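Local coordinates for protein lysin (Enterococcus phage IMEEF1, PDB 6IST) that probably cleaves the peptidoglycan of enterococcal cell walls as a phage endolysin with a calcium-binding CHAP peptidase domain, at residues C[28-31]-C[32-36]; C[35-38]-C[39-43]; C[226-229]-C[230-234]. All blocks are in the same frame, centred on the assembly; numbering follows the deposited sequence.

Contact 1: C[28-31]-C[32-36]; sequences QCMD and LTVDV. With CA (calcium ion), chain E.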
# COMPACT_ATOMS: atom_id res chain seq x y z
N GLN C 28 -23.26 8.76 -10.81
CA GLN C 28 -22.77 9.97 -11.39
C GLN C 28 -21.62 9.74 -12.37
O GLN C 28 -21.10 8.60 -12.45
CB GLN C 28 -22.32 10.89 -10.29
CG GLN C 28 -23.48 11.26 -9.34
CD GLN C 28 -24.49 12.20 -9.97
OE1 GLN C 28 -24.14 13.16 -10.69
NE2 GLN C 28 -25.77 11.97 -9.71
N CYS C 29 -21.19 10.78 -13.05
CA CYS C 29 -20.10 10.61 -14.04
C CYS C 29 -18.78 10.16 -13.44
O CYS C 29 -18.13 9.19 -13.93
CB CYS C 29 -19.96 11.80 -14.90
SG CYS C 29 -19.19 13.26 -14.11
N MET C 30 -18.42 10.79 -12.32
CA MET C 30 -17.15 10.40 -11.68
C MET C 30 -17.14 8.96 -11.16
O MET C 30 -16.07 8.32 -11.09
CB MET C 30 -16.81 11.46 -10.59
CG MET C 30 -15.37 11.61 -10.10
SD MET C 30 -13.98 11.56 -11.24
CE MET C 30 -12.62 12.17 -10.15
N ASP C 31 -18.30 8.43 -10.73
CA ASP C 31 -18.42 7.07 -10.32
C ASP C 31 -17.86 6.08 -11.34
O ASP C 31 -17.26 5.12 -10.94
CB ASP C 31 -19.85 6.68 -9.99
CG ASP C 31 -20.34 7.31 -8.70
OD1 ASP C 31 -19.78 7.02 -7.62
OD2 ASP C 31 -21.30 8.10 -8.76
N LEU C 32 -18.11 6.30 -12.63
CA LEU C 32 -17.60 5.38 -13.62
C LEU C 32 -16.09 5.42 -13.70
O LEU C 32 -15.41 4.38 -13.67
CB LEU C 32 -18.14 5.75 -15.02
CG LEU C 32 -17.63 4.86 -16.15
CD1 LEU C 32 -17.97 3.44 -15.79
CD2 LEU C 32 -18.32 5.24 -17.44
N THR C 33 -15.55 6.64 -13.78
CA THR C 33 -14.11 6.82 -13.90
C THR C 33 -13.45 6.25 -12.67
O THR C 33 -12.42 5.60 -12.76
CB THR C 33 -13.79 8.34 -14.08
OG1 THR C 33 -14.14 8.70 -15.46
CG2 THR C 33 -12.31 8.67 -13.86
N VAL C 34 -14.03 6.51 -11.52
CA VAL C 34 -13.40 6.00 -10.29
C VAL C 34 -13.46 4.46 -10.23
O VAL C 34 -12.48 3.85 -9.91
CB VAL C 34 -14.05 6.57 -9.02
CG1 VAL C 34 -13.64 5.77 -7.79
CG2 VAL C 34 -13.73 8.05 -8.94
N ASP C 35 -14.55 3.88 -10.69
CA ASP C 35 -14.68 2.45 -10.65
C ASP C 35 -13.60 1.85 -11.52
O ASP C 35 -12.93 0.87 -11.16
CB ASP C 35 -16.05 2.05 -11.11
CG ASP C 35 -16.27 0.51 -11.10
OD1 ASP C 35 -16.24 -0.13 -10.02
OD2 ASP C 35 -16.45 -0.04 -12.20
N VAL C 36 -13.57 2.27 -12.77
CA VAL C 36 -12.58 1.73 -13.69
C VAL C 36 -11.13 1.93 -13.25
O VAL C 36 -10.29 1.00 -13.29
CB VAL C 36 -12.79 2.28 -15.08
CG1 VAL C 36 -11.74 1.75 -16.04
CG2 VAL C 36 -14.19 2.00 -15.54
CA CA E . -22.45 7.87 -6.56
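Asp31 takes the N-H of Asp35 on its backbone O at 3.0 Å, while its OD2 binds the calcium ion at 2.5 Å. OD2 also accepts the N-H of Gln28 over 2.9 Å, through the lone pair that faces away from OD1. CG of Asp31 stands beside its own backbone N (chi1 -71°), which folds the acid back toward the start of the helix. OD1 is held by Ala21 N, and Asp20, Asp22, Trp24 and Gly26 complete the metal site, tying the calcium loop to the helix. Met30 O takes Val34 N at 2.8 Å, the shortest hydrogen bond across the opening turns of helix 29-41, and Leu32 N makes a weak bond to Cys29 O. The packing is slight: CG of Met30 meets CG2 of Val34 at 4.1 Å, the two side chains crossing at about a right angle. Cys29 lies at the N-terminal end of the helix, as expected of the nucleophile in a CHAP cysteine peptidase, probably paired with His90. Farther out, Cys29 and Met30 touch Thr91, Thr33 reaches Ile93, and Val36 packs on Val7, Tyr10 and Val11, placing the helix between strand 90-94 and helix 4-13.

Contact 2: C[35-38]-C[39-43]; sequences DVMQ and RFFGW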
# COMPACT_ATOMS: atom_id res chain seq x y z
N ASP C 35 -14.55 3.88 -10.69
CA ASP C 35 -14.68 2.45 -10.65
C ASP C 35 -13.60 1.85 -11.52
O ASP C 35 -12.93 0.87 -11.16
CB ASP C 35 -16.05 2.05 -11.11
CG ASP C 35 -16.27 0.51 -11.10
OD1 ASP C 35 -16.24 -0.13 -10.02
OD2 ASP C 35 -16.45 -0.04 -12.20
N VAL C 36 -13.57 2.27 -12.77
CA VAL C 36 -12.58 1.73 -13.69
C VAL C 36 -11.13 1.93 -13.25
O VAL C 36 -10.29 1.00 -13.29
CB VAL C 36 -12.79 2.28 -15.08
CG1 VAL C 36 -11.74 1.75 -16.04
CG2 VAL C 36 -14.19 2.00 -15.54
N MET C 37 -10.78 3.13 -12.81
CA MET C 37 -9.46 3.35 -12.39
C MET C 37 -9.12 2.48 -11.12
O MET C 37 -7.99 1.96 -11.04
CB MET C 37 -9.22 4.83 -12.09
CG MET C 37 -8.99 5.80 -13.29
SD MET C 37 -7.82 5.33 -14.55
CE MET C 37 -8.93 4.49 -15.73
N GLN C 38 -10.02 2.37 -10.16
CA GLN C 38 -9.78 1.54 -8.97
C GLN C 38 -9.60 0.04 -9.34
O GLN C 38 -8.65 -0.55 -8.96
CB GLN C 38 -10.91 1.64 -7.99
CG GLN C 38 -10.93 2.88 -7.17
CD GLN C 38 -11.95 2.77 -6.01
OE1 GLN C 38 -11.63 3.03 -4.85
NE2 GLN C 38 -13.15 2.29 -6.33
N ARG C 39 -10.47 -0.52 -10.16
CA ARG C 39 -10.37 -1.94 -10.49
C ARG C 39 -9.14 -2.26 -11.30
O ARG C 39 -8.55 -3.33 -11.12
CB ARG C 39 -11.49 -2.34 -11.43
CG ARG C 39 -12.75 -2.62 -10.76
CD ARG C 39 -13.78 -3.10 -11.79
NE ARG C 39 -15.00 -2.76 -11.13
CZ ARG C 39 -15.55 -3.46 -10.14
NH1 ARG C 39 -15.08 -4.65 -9.76
NH2 ARG C 39 -16.65 -2.97 -9.60
N PHE C 40 -8.79 -1.41 -12.26
CA PHE C 40 -7.70 -1.74 -13.14
C PHE C 40 -6.33 -1.24 -12.73
O PHE C 40 -5.30 -1.91 -12.99
CB PHE C 40 -8.00 -1.32 -14.53
CG PHE C 40 -9.04 -2.19 -15.19
CD1 PHE C 40 -8.67 -3.34 -15.88
CD2 PHE C 40 -10.33 -1.85 -15.12
CE1 PHE C 40 -9.63 -4.17 -16.41
CE2 PHE C 40 -11.31 -2.66 -15.61
CZ PHE C 40 -10.96 -3.82 -16.27
N PHE C 41 -6.28 -0.08 -12.15
CA PHE C 41 -5.01 0.54 -11.79
C PHE C 41 -4.77 0.74 -10.30
O PHE C 41 -3.73 1.23 -9.93
CB PHE C 41 -4.92 1.87 -12.48
CG PHE C 41 -4.80 1.74 -13.95
CD1 PHE C 41 -3.61 1.40 -14.49
CD2 PHE C 41 -5.90 1.92 -14.78
CE1 PHE C 41 -3.48 1.30 -15.86
CE2 PHE C 41 -5.80 1.75 -16.13
CZ PHE C 41 -4.60 1.39 -16.65
N GLY C 42 -5.74 0.42 -9.48
CA GLY C 42 -5.60 0.57 -8.02
C GLY C 42 -5.52 2.05 -7.65
O GLY C 42 -5.02 2.39 -6.57
N TRP C 43 -6.03 2.92 -8.51
CA TRP C 43 -6.01 4.39 -8.29
C TRP C 43 -7.45 4.82 -7.99
O TRP C 43 -8.35 4.57 -8.82
CB TRP C 43 -5.52 5.10 -9.51
CG TRP C 43 -5.63 6.64 -9.41
CD1 TRP C 43 -5.37 7.41 -8.32
CD2 TRP C 43 -5.95 7.53 -10.45
NE1 TRP C 43 -5.56 8.71 -8.60
CE2 TRP C 43 -5.86 8.82 -9.93
CE3 TRP C 43 -6.26 7.38 -11.79
CZ2 TRP C 43 -6.14 9.92 -10.69
CZ3 TRP C 43 -6.55 8.48 -12.52
CH2 TRP C 43 -6.48 9.74 -11.99
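OD1 of Asp35 is gripped by two nitrogens of Arg39 one turn on: NH2 at 2.9 Å, on the lone pair turned toward OD2, and NE by a weak bond of 3.1 Å. NE also makes a weak bond to OD2, which lies in the guanidinium plane at its edge, whereas OD1 is tilted out of it; carboxylate and guanidinium planes stand 65° apart. CG of Arg39 stands beside its own backbone N (chi1 -82°), turning the chain toward the preceding turn, and its extension to NE brings the head to the acid. Tyr10 OH, bonded to OD2, gives the carboxylate a second partner. Helix 29-41 stops here at a glycine with positive phi, Gly42 (67°), whose N makes a weak bond to Gln38 O. Met37 O takes Phe41 N at 2.9 Å and, weakly, Trp43 N as the chain turns toward strand 43-44. The turn brings Trp43 back alongside Met37, whose CG lies 3.5 Å from Trp43 CE3. The bent thioether makes Met-aromatic contacts with both rings: SD is 3.9 Å from Phe41 CD2, oblique to that ring, and sits at the edge of the tryptophan's six-membered ring. Phe61 meets both aromatic rings edge-to-face. On another side of the helix, Val36 CG1 touches Phe40 CD2 at 4.0 Å, and Val7 of helix 4-13 packs against both residues.

Contact 3: C[226-229]-C[230-234]; sequences KMME and AALPQ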
# COMPACT_ATOMS: atom_id res chain seq x y z
N LYS C 226 -6.33 8.80 10.03
CA LYS C 226 -5.95 8.94 11.48
C LYS C 226 -5.32 7.70 12.08
O LYS C 226 -4.35 7.81 12.88
CB LYS C 226 -7.10 9.47 12.33
CG LYS C 226 -7.56 10.83 11.86
CD LYS C 226 -8.04 11.76 12.94
CE LYS C 226 -8.33 13.14 12.36
NZ LYS C 226 -7.08 13.82 11.88
N MET C 227 -5.80 6.52 11.66
CA MET C 227 -5.20 5.29 12.16
C MET C 227 -3.80 5.15 11.59
O MET C 227 -2.83 4.77 12.29
CB MET C 227 -6.08 4.06 11.78
CG MET C 227 -7.37 3.97 12.62
SD MET C 227 -8.39 2.45 12.38
CE MET C 227 -8.92 2.72 10.75
N MET C 228 -3.67 5.38 10.29
CA MET C 228 -2.33 5.29 9.70
C MET C 228 -1.40 6.27 10.38
O MET C 228 -0.27 5.90 10.74
CB MET C 228 -2.36 5.55 8.14
CG MET C 228 -2.67 4.28 7.32
SD MET C 228 -2.40 4.45 5.50
CE MET C 228 -3.58 5.76 5.16
N GLU C 229 -1.85 7.47 10.64
CA GLU C 229 -0.93 8.47 11.18
C GLU C 229 -0.55 8.11 12.62
O GLU C 229 0.54 8.48 13.09
CB GLU C 229 -1.51 9.89 11.10
CG GLU C 229 -1.65 10.37 9.65
CD GLU C 229 -2.14 11.80 9.52
OE1 GLU C 229 -1.70 12.52 8.58
OE2 GLU C 229 -2.94 12.22 10.38
N ALA C 230 -1.43 7.42 13.33
CA ALA C 230 -1.12 7.03 14.70
C ALA C 230 -0.26 5.81 14.78
O ALA C 230 0.44 5.67 15.75
CB ALA C 230 -2.37 6.81 15.52
N ALA C 231 -0.38 4.90 13.84
CA ALA C 231 0.40 3.70 13.83
C ALA C 231 1.80 3.87 13.23
O ALA C 231 2.70 3.10 13.56
CB ALA C 231 -0.37 2.58 13.10
N LEU C 232 2.00 4.84 12.33
CA LEU C 232 3.23 4.93 11.55
C LEU C 232 3.87 6.27 11.89
O LEU C 232 3.44 7.28 11.39
CB LEU C 232 2.91 4.91 10.08
CG LEU C 232 2.09 3.71 9.57
CD1 LEU C 232 1.61 4.05 8.16
CD2 LEU C 232 2.90 2.44 9.53
N PRO C 233 4.87 6.28 12.76
CA PRO C 233 5.45 7.58 13.07
C PRO C 233 6.05 8.27 11.85
O PRO C 233 6.56 7.62 10.95
CB PRO C 233 6.59 7.25 14.04
CG PRO C 233 6.33 5.84 14.49
CD PRO C 233 5.58 5.18 13.38
N GLN C 234 6.00 9.59 11.88
CA GLN C 234 6.59 10.37 10.82
C GLN C 234 8.09 10.41 10.96
O GLN C 234 8.58 10.57 12.03
CB GLN C 234 6.04 11.77 10.86
CG GLN C 234 6.68 12.60 9.77
CD GLN C 234 6.05 13.96 9.62
OE1 GLN C 234 5.23 14.35 10.43
NE2 GLN C 234 6.45 14.69 8.59
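Leu232 folds over the carbonyl of Met228: its CB and CG each lie 3.4 Å from Met228 O, and CD1 comes within 4.2 Å of Met228 CB. CG of the leucine stands beside its own backbone N (chi1 -56°), leaving the branch next to the carbonyl that this N-H uses. In that bond, Leu232 N to Met228 O at 3.0 Å, the nitrogen lies nearly in line with the carbonyl, although the bond is bent at the hydrogen (137°). One residue earlier, the methyl of Ala231 sits 3.4 Å from Met227 O, which accepts Ala231 N at 2.9 Å and, weakly, Ala230 N. The longer side chains look outward instead. Glu229, extended beyond CG, reaches Lys173 in a salt bridge through OE1, and Lys226 turns its NZ to His220 O. Met227, Met228, Ala230 and Leu232 pack against another protein chain, where a basic side chain also bonds to Ala231 O. Leu232 rests on Val185, and its O is held by Arg190 NE. The weak i to i+3 bonds beside the i to i+4 ones, and Leu232 leaving helical angles before Pro233, mark the C-terminal end of helix 223-231 against strands 180-186 and 189-192.

Overall arrangement
From the N terminus, contact 1 comes first, at the start of helix 29-41, where the calcium loop enters it. Contact 2 takes up the helix at Asp35 and Val36, which it shares with contact 1, and carries it to its close and into strand 43-44; their centres lie about 10 Å apart. Neither closes a long loop, and none of the contacts nests in or crosses another. Contact 3 follows much later, at the end of helix 223-231, with nearest atoms about 16 Å from contact 1 and about 12 Å from contact 2. The mixed sheet relates the two regions: within this chain, strand 43-44, reached from contact 2, is at one edge, and strand 189-192, beside contact 3, at the other.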